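Local coordinates for CRISPR-associated protein Cse2 (Thermus thermophilus, PDB 2ZCA) that belongs to the CasB/Cse2 family of type I-E CRISPR proteins and probably takes part in defence against invading viral and plasmid nucleic acids, at residues A41-L49 / R59-A67. Residues are numbered along the deposited sequence; the frame is centred on the assembly and turned at random.
Sequences AMPYVEPFL and REAHYLVAA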
loop_
_atom_site.group_PDB
_atom_site.type_symbol
_atom_site.label_atom_id
_atom_site.label_comp_id
_atom_site.label_asym_id
_atom_site.label_seq_id
_atom_site.Cartn_x
_atom_site.Cartn_y
_atom_site.Cartn_z
ATOM N N ALA A 41 -2.243 9.152 13.451
ATOM C CA ALA A 41 -1.674 9.168 12.108
ATOM C C ALA A 41 -2.225 10.332 11.288
ATOM O O ALA A 41 -1.598 10.776 10.330
ATOM C CB ALA A 41 -1.973 7.848 11.392
HETATM N N MSE A 42 -3.393 10.832 11.678
HETATM C CA MSE A 42 -4.052 11.907 10.946
HETATM C C MSE A 42 -3.252 13.188 10.704
HETATM O O MSE A 42 -3.288 13.742 9.607
HETATM C CB MSE A 42 -5.399 12.215 11.611
HETATM C CG MSE A 42 -6.353 11.021 11.539
HETATM SE SE MSE A 42 -8.110 11.335 12.262
HETATM C CE MSE A 42 -8.787 9.520 12.237
ATOM N N PRO A 43 -2.518 13.677 11.713
ATOM C CA PRO A 43 -1.742 14.905 11.493
ATOM C C PRO A 43 -0.674 14.760 10.404
ATOM O O PRO A 43 -0.194 15.756 9.857
ATOM C CB PRO A 43 -1.116 15.164 12.865
ATOM C CG PRO A 43 -2.134 14.615 13.805
ATOM C CD PRO A 43 -2.514 13.306 13.138
ATOM N N TYR A 44 -0.310 13.521 10.092
ATOM C CA TYR A 44 0.725 13.251 9.092
ATOM C C TYR A 44 0.188 12.980 7.693
ATOM O O TYR A 44 0.956 12.912 6.730
ATOM C CB TYR A 44 1.570 12.057 9.541
ATOM C CG TYR A 44 2.247 12.276 10.872
ATOM C CD1 TYR A 44 3.349 13.124 10.985
ATOM C CD2 TYR A 44 1.767 11.660 12.026
ATOM C CE1 TYR A 44 3.957 13.352 12.220
ATOM C CE2 TYR A 44 2.366 11.883 13.265
ATOM C CZ TYR A 44 3.458 12.729 13.354
ATOM O OH TYR A 44 4.044 12.950 14.582
ATOM N N VAL A 45 -1.125 12.828 7.578
ATOM C CA VAL A 45 -1.740 12.542 6.289
ATOM C C VAL A 45 -2.729 13.614 5.824
ATOM O O VAL A 45 -2.775 13.947 4.639
ATOM C CB VAL A 45 -2.462 11.179 6.335
ATOM C CG1 VAL A 45 -3.163 10.904 5.013
ATOM C CG2 VAL A 45 -1.450 10.075 6.637
ATOM N N GLU A 46 -3.511 14.161 6.750
ATOM C CA GLU A 46 -4.508 15.164 6.388
ATOM C C GLU A 46 -3.956 16.398 5.669
ATOM O O GLU A 46 -4.586 16.907 4.742
ATOM C CB GLU A 46 -5.318 15.576 7.622
ATOM C CG GLU A 46 -6.258 14.482 8.133
ATOM C CD GLU A 46 -7.227 13.979 7.069
ATOM O OE1 GLU A 46 -7.727 14.806 6.276
ATOM O OE2 GLU A 46 -7.505 12.757 7.032
ATOM N N PRO A 47 -2.781 16.900 6.086
ATOM C CA PRO A 47 -2.237 18.077 5.399
ATOM C C PRO A 47 -2.041 17.792 3.906
ATOM O O PRO A 47 -2.119 18.694 3.072
ATOM C CB PRO A 47 -0.919 18.316 6.124
ATOM C CG PRO A 47 -1.255 17.919 7.530
ATOM C CD PRO A 47 -2.019 16.615 7.314
ATOM N N PHE A 48 -1.786 16.530 3.576
ATOM C CA PHE A 48 -1.607 16.139 2.182
ATOM C C PHE A 48 -2.963 16.012 1.491
ATOM O O PHE A 48 -3.178 16.562 0.410
ATOM C CB PHE A 48 -0.872 14.797 2.084
ATOM C CG PHE A 48 -0.722 14.297 0.672
ATOM C CD1 PHE A 48 0.327 14.736 -0.128
ATOM C CD2 PHE A 48 -1.661 13.424 0.130
ATOM C CE1 PHE A 48 0.439 14.314 -1.456
ATOM C CE2 PHE A 48 -1.561 12.995 -1.196
ATOM C CZ PHE A 48 -0.509 13.442 -1.990
ATOM N N LEU A 49 -3.879 15.283 2.122
ATOM C CA LEU A 49 -5.205 15.071 1.554
ATOM C C LEU A 49 -5.950 16.381 1.343
ATOM O O LEU A 49 -6.801 16.483 0.461
ATOM C CB LEU A 49 -6.025 14.142 2.456
ATOM C CG LEU A 49 -5.482 12.713 2.586
ATOM C CD1 LEU A 49 -6.313 11.931 3.588
ATOM C CD2 LEU A 49 -5.507 12.029 1.229
ATOM N N ARG A 59 -9.300 8.304 0.858
ATOM C CA ARG A 59 -8.492 8.772 1.980
ATOM C C ARG A 59 -7.925 7.537 2.682
ATOM O O ARG A 59 -6.743 7.485 3.022
ATOM C CB ARG A 59 -9.337 9.579 2.975
ATOM C CG ARG A 59 -9.753 10.960 2.484
ATOM C CD ARG A 59 -10.362 11.788 3.618
ATOM N NE ARG A 59 -11.762 11.457 3.852
ATOM C CZ ARG A 59 -12.779 11.986 3.177
ATOM N NH1 ARG A 59 -12.553 12.882 2.228
ATOM N NH2 ARG A 59 -14.020 11.613 3.444
ATOM N N GLU A 60 -8.779 6.540 2.884
ATOM C CA GLU A 60 -8.362 5.310 3.551
ATOM C C GLU A 60 -7.222 4.631 2.790
ATOM O O GLU A 60 -6.322 4.050 3.398
ATOM C CB GLU A 60 -9.562 4.373 3.704
ATOM C CG GLU A 60 -10.714 5.035 4.455
ATOM C CD GLU A 60 -11.937 4.150 4.591
ATOM O OE1 GLU A 60 -12.190 3.337 3.680
ATOM O OE2 GLU A 60 -12.660 4.285 5.601
ATOM N N ALA A 61 -7.246 4.723 1.463
ATOM C CA ALA A 61 -6.184 4.120 0.657
ATOM C C ALA A 61 -4.853 4.775 1.016
ATOM O O ALA A 61 -3.837 4.095 1.160
ATOM C CB ALA A 61 -6.473 4.302 -0.828
ATOM N N HIS A 62 -4.857 6.100 1.158
ATOM C CA HIS A 62 -3.636 6.816 1.514
ATOM C C HIS A 62 -3.131 6.394 2.893
ATOM O O HIS A 62 -1.932 6.180 3.087
ATOM C CB HIS A 62 -3.865 8.332 1.507
ATOM C CG HIS A 62 -3.988 8.926 0.138
ATOM N ND1 HIS A 62 -5.116 8.782 -0.640
ATOM C CD2 HIS A 62 -3.134 9.696 -0.579
ATOM C CE1 HIS A 62 -4.955 9.442 -1.774
ATOM N NE2 HIS A 62 -3.761 10.006 -1.761
ATOM N N TYR A 63 -4.042 6.285 3.856
ATOM C CA TYR A 63 -3.646 5.882 5.204
ATOM C C TYR A 63 -3.046 4.485 5.219
ATOM O O TYR A 63 -2.069 4.232 5.924
ATOM C CB TYR A 63 -4.843 5.931 6.156
ATOM C CG TYR A 63 -5.130 7.316 6.695
ATOM C CD1 TYR A 63 -4.351 7.861 7.715
ATOM C CD2 TYR A 63 -6.153 8.093 6.159
ATOM C CE1 TYR A 63 -4.581 9.150 8.188
ATOM C CE2 TYR A 63 -6.390 9.380 6.622
ATOM C CZ TYR A 63 -5.599 9.902 7.636
ATOM O OH TYR A 63 -5.822 11.183 8.085
ATOM N N LEU A 64 -3.626 3.572 4.446
ATOM C CA LEU A 64 -3.107 2.211 4.424
ATOM C C LEU A 64 -1.717 2.162 3.795
ATOM O O LEU A 64 -0.831 1.466 4.293
ATOM C CB LEU A 64 -4.069 1.272 3.676
ATOM C CG LEU A 64 -3.637 -0.197 3.543
ATOM C CD1 LEU A 64 -3.357 -0.795 4.913
ATOM C CD2 LEU A 64 -4.734 -0.988 2.840
ATOM N N VAL A 65 -1.519 2.901 2.706
ATOM C CA VAL A 65 -0.215 2.920 2.049
ATOM C C VAL A 65 0.850 3.538 2.955
ATOM O O VAL A 65 1.986 3.076 2.980
ATOM C CB VAL A 65 -0.274 3.673 0.702
ATOM C CG1 VAL A 65 1.133 3.885 0.150
ATOM C CG2 VAL A 65 -1.101 2.863 -0.296
ATOM N N ALA A 66 0.491 4.578 3.702
ATOM C CA ALA A 66 1.447 5.193 4.616
ATOM C C ALA A 66 1.850 4.157 5.669
ATOM O O ALA A 66 3.017 4.071 6.052
ATOM C CB ALA A 66 0.825 6.417 5.300
ATOM N N ALA A 67 0.877 3.378 6.136
ATOM C CA ALA A 67 1.141 2.357 7.146
ATOM C C ALA A 67 2.058 1.265 6.602
ATOM O O ALA A 67 2.988 0.824 7.282
ATOM C CB ALA A 67 -0.170 1.744 7.633
#
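With CG turned anti to its carbonyl carbon (chi1 -82°), Tyr63 reaches across to helix 42-49 and meets Glu46, whose chain bends back at chi2 (-56°) to bring its carboxylate to the phenol. Tyr63 OH donates a short hydrogen bond of 2.5 Å to Glu46 OE2, which it meets on the anti side, somewhat out of the carboxylate plane, while OE2 itself lies at the ring's edge. Val45 CG1 sits over one face of the phenol ring, offset toward the rim, in a CH-pi contact 3.8 Å from the centroid; Met42 CG packs beside the hydroxyl, 3.5 Å from Tyr63 OH. One turn further along, the two branches of Leu49 divide their partners. Leu49 CD2 stands over the centre of the His62 imidazole, 3.7 Å from the ring centroid, in a CH-pi contact, and Leu49 CD1 rests against the aliphatic chain of Arg59, 3.7 Å from Arg59 CG. Phe48 CE2 comes to 3.7 Å from His62 CD2, neither ring lying over the other. His62 ND1 is bonded to the carbonyl of Glu58, which restrains the imidazole's rotation, and Phe7 and Trp54 pack edge-to-face with it. The axes of the two short segments approach to 10.5 Å, with their N-to-C directions 132° apart: a steeply inclined pair of neighbouring helices in the all-helical Cse2 fold, with Tyr63 as a knob in the hole formed by Met42, Val45, Glu46 and Leu49.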